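Local coordinates for protein glutathione S-transferase (PDB 6M1T) that probably transfers glutathione to electrophilic compounds, as beta-class glutathione S-transferases do in detoxification, and binds glutathione, at residues 110-115 against 168-173; 41-46 against 52-57. All coordinates share one frame; numbering follows the deposited sequence.

Interaction 1: 110-115 against 168-173; sequences VPLFTP and VGIDMS
Leu112 and Val168 bring two loops of the all-helical C-terminal domain of the glutathione S-transferase fold together, their CA atoms 6.2 Å apart. Segment 110-115 joins helix 89-108 to helix 119-139; segment 168-173 follows helix 153-162 and leads into helix 176-186. No hydrogen bond links the two, and apolar side chains do the work. Val168 is central to the contact, wedged between Leu112 and Phe113. Val168 CG1 sits over the centre of the Phe113 ring, 3.7 Å from the centroid and 13° off the ring normal, a CH-pi contact made onto one face. It is shared with the Leu112 backbone, lying against the leucine's carbonyl oxygen. Val168 CG2 packs on Leu112 CD1 at 3.7 Å, the leucine crossing the valine at about a right angle. Leu112 sets CG beside its own backbone N, and the extended chi2 of 177° carries CD1 on to Val168. Leu112 CD1 also comes within 4.3 Å of Ile170 CD1, a looser touch. Helix 119-139 backs the contact: Leu112 rests on Ala125 and Ser126, Ile170 on Val129. Farther along, Met172 touches the bound cysteine. Segment 110-115 is braced internally at Val110 O, which two donors grip from opposite faces of its carbonyl plane: Phe113 N at 3.1 Å, and Thr114 OG1 at 2.7 Å, 42° out of that plane.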
# COMPACT_ATOMS: atom_id res chain seq x y z
N VAL A 110 1.41 5.21 -13.45
CA VAL A 110 1.87 6.62 -13.24
C VAL A 110 2.58 7.17 -14.48
O VAL A 110 2.25 8.28 -14.89
CB VAL A 110 2.67 6.74 -11.93
CG1 VAL A 110 3.41 8.07 -11.83
CG2 VAL A 110 1.74 6.53 -10.75
N PRO A 111 3.54 6.47 -15.13
CA PRO A 111 4.15 6.96 -16.38
C PRO A 111 3.13 7.20 -17.51
O PRO A 111 3.28 8.16 -18.26
CB PRO A 111 5.09 5.84 -16.83
CG PRO A 111 5.36 5.04 -15.55
CD PRO A 111 4.09 5.17 -14.74
N LEU A 112 2.10 6.36 -17.60
CA LEU A 112 1.04 6.50 -18.64
C LEU A 112 0.25 7.80 -18.43
O LEU A 112 -0.29 8.27 -19.44
CB LEU A 112 0.09 5.31 -18.60
CG LEU A 112 0.66 3.96 -19.00
CD1 LEU A 112 -0.40 2.88 -18.85
CD2 LEU A 112 1.17 3.97 -20.43
N PHE A 113 0.14 8.32 -17.19
CA PHE A 113 -0.61 9.56 -16.87
C PHE A 113 0.34 10.75 -16.66
O PHE A 113 -0.11 11.82 -16.18
CB PHE A 113 -1.52 9.38 -15.64
CG PHE A 113 -2.79 8.62 -15.92
CD1 PHE A 113 -3.88 9.24 -16.51
CD2 PHE A 113 -2.89 7.27 -15.61
CE1 PHE A 113 -5.05 8.54 -16.75
CE2 PHE A 113 -4.07 6.57 -15.83
CZ PHE A 113 -5.15 7.21 -16.40
N THR A 114 1.62 10.59 -16.97
CA THR A 114 2.65 11.65 -16.95
C THR A 114 2.96 12.02 -18.40
O THR A 114 3.65 11.26 -19.08
CB THR A 114 3.86 11.17 -16.15
OG1 THR A 114 3.37 10.76 -14.87
CG2 THR A 114 4.91 12.24 -15.95
N PRO A 115 2.42 13.13 -18.96
CA PRO A 115 2.80 13.57 -20.31
C PRO A 115 4.33 13.73 -20.52
O PRO A 115 4.79 13.42 -21.58
CB PRO A 115 2.05 14.91 -20.46
CG PRO A 115 0.83 14.73 -19.57
CD PRO A 115 1.38 13.99 -18.37
N VAL A 168 -5.73 5.51 -21.34
CA VAL A 168 -4.29 5.45 -21.69
C VAL A 168 -4.06 4.35 -22.72
O VAL A 168 -3.04 3.69 -22.65
CB VAL A 168 -3.41 5.29 -20.44
CG1 VAL A 168 -3.47 6.54 -19.58
CG2 VAL A 168 -3.79 4.04 -19.63
N GLY A 169 -5.03 4.17 -23.63
CA GLY A 169 -4.84 3.45 -24.90
C GLY A 169 -4.84 1.94 -24.74
O GLY A 169 -4.24 1.30 -25.58
N ILE A 170 -5.51 1.40 -23.73
CA ILE A 170 -5.53 -0.06 -23.46
C ILE A 170 -6.96 -0.56 -23.70
O ILE A 170 -7.89 -0.00 -23.09
CB ILE A 170 -5.03 -0.35 -22.02
CG1 ILE A 170 -3.54 -0.02 -21.88
CG2 ILE A 170 -5.34 -1.77 -21.58
CD1 ILE A 170 -2.99 -0.21 -20.47
N ASP A 171 -7.13 -1.56 -24.55
CA ASP A 171 -8.47 -2.08 -24.92
C ASP A 171 -8.90 -3.11 -23.88
O ASP A 171 -8.28 -4.18 -23.82
CB ASP A 171 -8.44 -2.68 -26.33
CG ASP A 171 -9.70 -3.45 -26.68
OD1 ASP A 171 -10.50 -3.72 -25.76
OD2 ASP A 171 -9.87 -3.77 -27.87
N MET A 172 -9.97 -2.84 -23.13
CA MET A 172 -10.40 -3.73 -22.02
C MET A 172 -11.19 -4.94 -22.56
O MET A 172 -11.51 -5.83 -21.74
CB MET A 172 -11.20 -2.96 -20.97
CG MET A 172 -10.37 -1.92 -20.21
SD MET A 172 -9.18 -2.75 -19.17
CE MET A 172 -10.26 -3.38 -17.89
N SER A 173 -11.39 -5.06 -23.88
CA SER A 173 -11.97 -6.28 -24.52
C SER A 173 -11.14 -7.54 -24.21
O SER A 173 -11.74 -8.64 -24.03
CB SER A 173 -12.14 -6.11 -26.02
OG SER A 173 -13.34 -5.41 -26.28

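Interaction 2: 41-46 against 52-57. With GSH (glutathione), chain C.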
# COMPACT_ATOMS: atom_id res chain seq x y z
N ASP A 41 -9.31 27.39 -0.11
CA ASP A 41 -8.39 26.94 0.96
C ASP A 41 -7.15 26.32 0.28
O ASP A 41 -7.31 25.72 -0.79
CB ASP A 41 -9.06 25.92 1.88
CG ASP A 41 -10.30 26.47 2.57
OD1 ASP A 41 -11.38 26.46 1.95
OD2 ASP A 41 -10.17 26.92 3.72
N ASP A 42 -5.96 26.47 0.88
CA ASP A 42 -4.73 25.77 0.43
C ASP A 42 -4.88 24.30 0.84
O ASP A 42 -4.96 24.03 2.06
CB ASP A 42 -3.47 26.42 1.02
CG ASP A 42 -2.15 25.73 0.68
OD1 ASP A 42 -2.14 24.79 -0.15
OD2 ASP A 42 -1.12 26.15 1.25
N PHE A 43 -4.96 23.40 -0.12
CA PHE A 43 -5.18 21.96 0.17
C PHE A 43 -4.00 21.38 0.96
O PHE A 43 -4.21 20.38 1.65
CB PHE A 43 -5.30 21.15 -1.12
CG PHE A 43 -5.62 19.69 -0.88
CD1 PHE A 43 -6.65 19.32 -0.03
CD2 PHE A 43 -4.89 18.69 -1.53
CE1 PHE A 43 -6.97 17.98 0.14
CE2 PHE A 43 -5.17 17.35 -1.31
CZ PHE A 43 -6.23 17.01 -0.49
N LEU A 44 -2.79 21.96 0.85
CA LEU A 44 -1.58 21.43 1.56
C LEU A 44 -1.76 21.56 3.07
O LEU A 44 -1.06 20.84 3.78
CB LEU A 44 -0.30 22.16 1.13
CG LEU A 44 0.07 22.07 -0.35
CD1 LEU A 44 1.41 22.73 -0.63
CD2 LEU A 44 0.06 20.63 -0.85
N THR A 45 -2.67 22.42 3.54
CA THR A 45 -3.11 22.52 4.95
C THR A 45 -3.82 21.24 5.40
O THR A 45 -3.77 20.96 6.59
CB THR A 45 -4.08 23.68 5.18
OG1 THR A 45 -3.34 24.82 4.74
CG2 THR A 45 -4.52 23.79 6.62
N VAL A 46 -4.48 20.52 4.48
CA VAL A 46 -5.31 19.33 4.78
C VAL A 46 -4.44 18.10 4.56
O VAL A 46 -4.39 17.25 5.47
CB VAL A 46 -6.57 19.34 3.89
CG1 VAL A 46 -7.44 18.10 4.10
CG2 VAL A 46 -7.38 20.61 4.11
N VAL A 52 -5.04 13.44 -3.39
CA VAL A 52 -6.40 12.96 -3.04
C VAL A 52 -6.35 11.45 -3.08
O VAL A 52 -5.55 10.90 -3.83
CB VAL A 52 -7.49 13.56 -3.94
CG1 VAL A 52 -7.68 15.04 -3.64
CG2 VAL A 52 -7.28 13.31 -5.44
N PRO A 53 -7.16 10.72 -2.29
CA PRO A 53 -8.13 11.33 -1.36
C PRO A 53 -7.52 11.81 -0.04
O PRO A 53 -6.50 11.28 0.37
CB PRO A 53 -9.10 10.19 -1.02
CG PRO A 53 -8.22 8.94 -1.17
CD PRO A 53 -7.24 9.24 -2.29
N ALA A 54 -8.25 12.67 0.65
CA ALA A 54 -8.06 12.95 2.09
C ALA A 54 -9.45 12.99 2.71
O ALA A 54 -10.40 13.45 2.03
CB ALA A 54 -7.33 14.24 2.29
N LEU A 55 -9.59 12.44 3.90
CA LEU A 55 -10.87 12.38 4.63
C LEU A 55 -10.75 13.13 5.95
O LEU A 55 -9.95 12.66 6.77
CB LEU A 55 -11.24 10.94 4.88
CG LEU A 55 -12.58 10.80 5.60
CD1 LEU A 55 -13.73 11.21 4.69
CD2 LEU A 55 -12.79 9.36 6.03
N THR A 56 -11.45 14.24 6.10
CA THR A 56 -11.50 15.02 7.36
C THR A 56 -12.68 14.52 8.17
O THR A 56 -13.83 14.57 7.68
CB THR A 56 -11.56 16.53 7.15
OG1 THR A 56 -10.46 16.88 6.33
CG2 THR A 56 -11.48 17.31 8.45
N LEU A 57 -12.39 14.01 9.36
CA LEU A 57 -13.40 13.46 10.28
C LEU A 57 -14.12 14.63 10.96
O LEU A 57 -13.60 15.76 10.91
CB LEU A 57 -12.70 12.54 11.29
CG LEU A 57 -11.84 11.45 10.67
CD1 LEU A 57 -11.16 10.63 11.76
CD2 LEU A 57 -12.66 10.57 9.74
N1 GSH C . -0.85 6.32 -1.94
CA1 GSH C . -1.95 7.29 -2.08
C1 GSH C . -3.28 6.63 -1.69
O11 GSH C . -3.33 5.40 -1.81
O12 GSH C . -4.22 7.40 -1.30
CB1 GSH C . -1.96 7.78 -3.53
CG1 GSH C . -2.80 9.00 -3.77
CD1 GSH C . -2.56 9.51 -5.19
OE1 GSH C . -1.55 9.24 -5.85
N2 GSH C . -3.50 10.33 -5.66
CA2 GSH C . -3.47 11.00 -6.95
C2 GSH C . -3.10 12.47 -6.81
O2 GSH C . -3.66 13.16 -5.96
CB2 GSH C . -4.79 10.86 -7.69
SG2 GSH C . -5.11 9.18 -8.32
N3 GSH C . -2.10 12.89 -7.57
CA3 GSH C . -1.66 14.27 -7.57
C3 GSH C . -0.16 14.41 -7.32
O31 GSH C . 0.46 13.40 -6.93
O32 GSH C . 0.34 15.54 -7.49
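Phe43 reaches segment 52-57 with the end of its ring, where Phe43 CZ meets Val52 CG1 at 4.0 Å and Ala54 CB at 4.1 Å, both obliquely to the ring. CG stands opposite the backbone N (chi1 -176°), which sends the ring across to Val52; the two side chains cross at about a right angle. One short turn on, Val46 CG1 lies 3.9 Å from Thr56 OG1, a hydroxyl hydrogen-bonded to Thr62. Val52 also faces glutathione: its N donates to GSH O2 (2.9 Å, 163°), and its O accepts from GSH N2 (2.8 Å, 171°), two nearly straight bonds that clamp the cysteinyl part of the ligand. An alanine in place of Val52 would probably keep these backbone bonds but leave Phe43 CZ without its CG1 neighbour, opening a gap beside the ring. Farther out, Phe4 and Val30 of the sheet also pack against Phe43, while an Asx turn, Leu44 N to Asp42 OD1 at 3.1 Å, shapes the start of the 3-10 turn. The cis peptide bond before Pro53, with the paired Val52 bonds to the ligand's cysteinyl backbone, is the hallmark of the thioredoxin-fold glutathione site.

From the N terminus, the chain first closes interaction 2, a short loop in the thioredoxin-like N-terminal domain: the 3-10 turn at 43-45 folds back on the strand 54-56 that follows it. Only later does interaction 1 open, closing a much longer loop of 52 intervening residues that takes in helices 119-139 and 153-162. The two are therefore in series, neither nesting nor crossing, and their centres lie 27 Å apart without touching. Interaction 2 joins a connecting loop to the central sheet at the glutathione site; interaction 1 ties two interhelical loops of the C-terminal domain, with the Phe113 side chain about 8 Å from a bound glutathione.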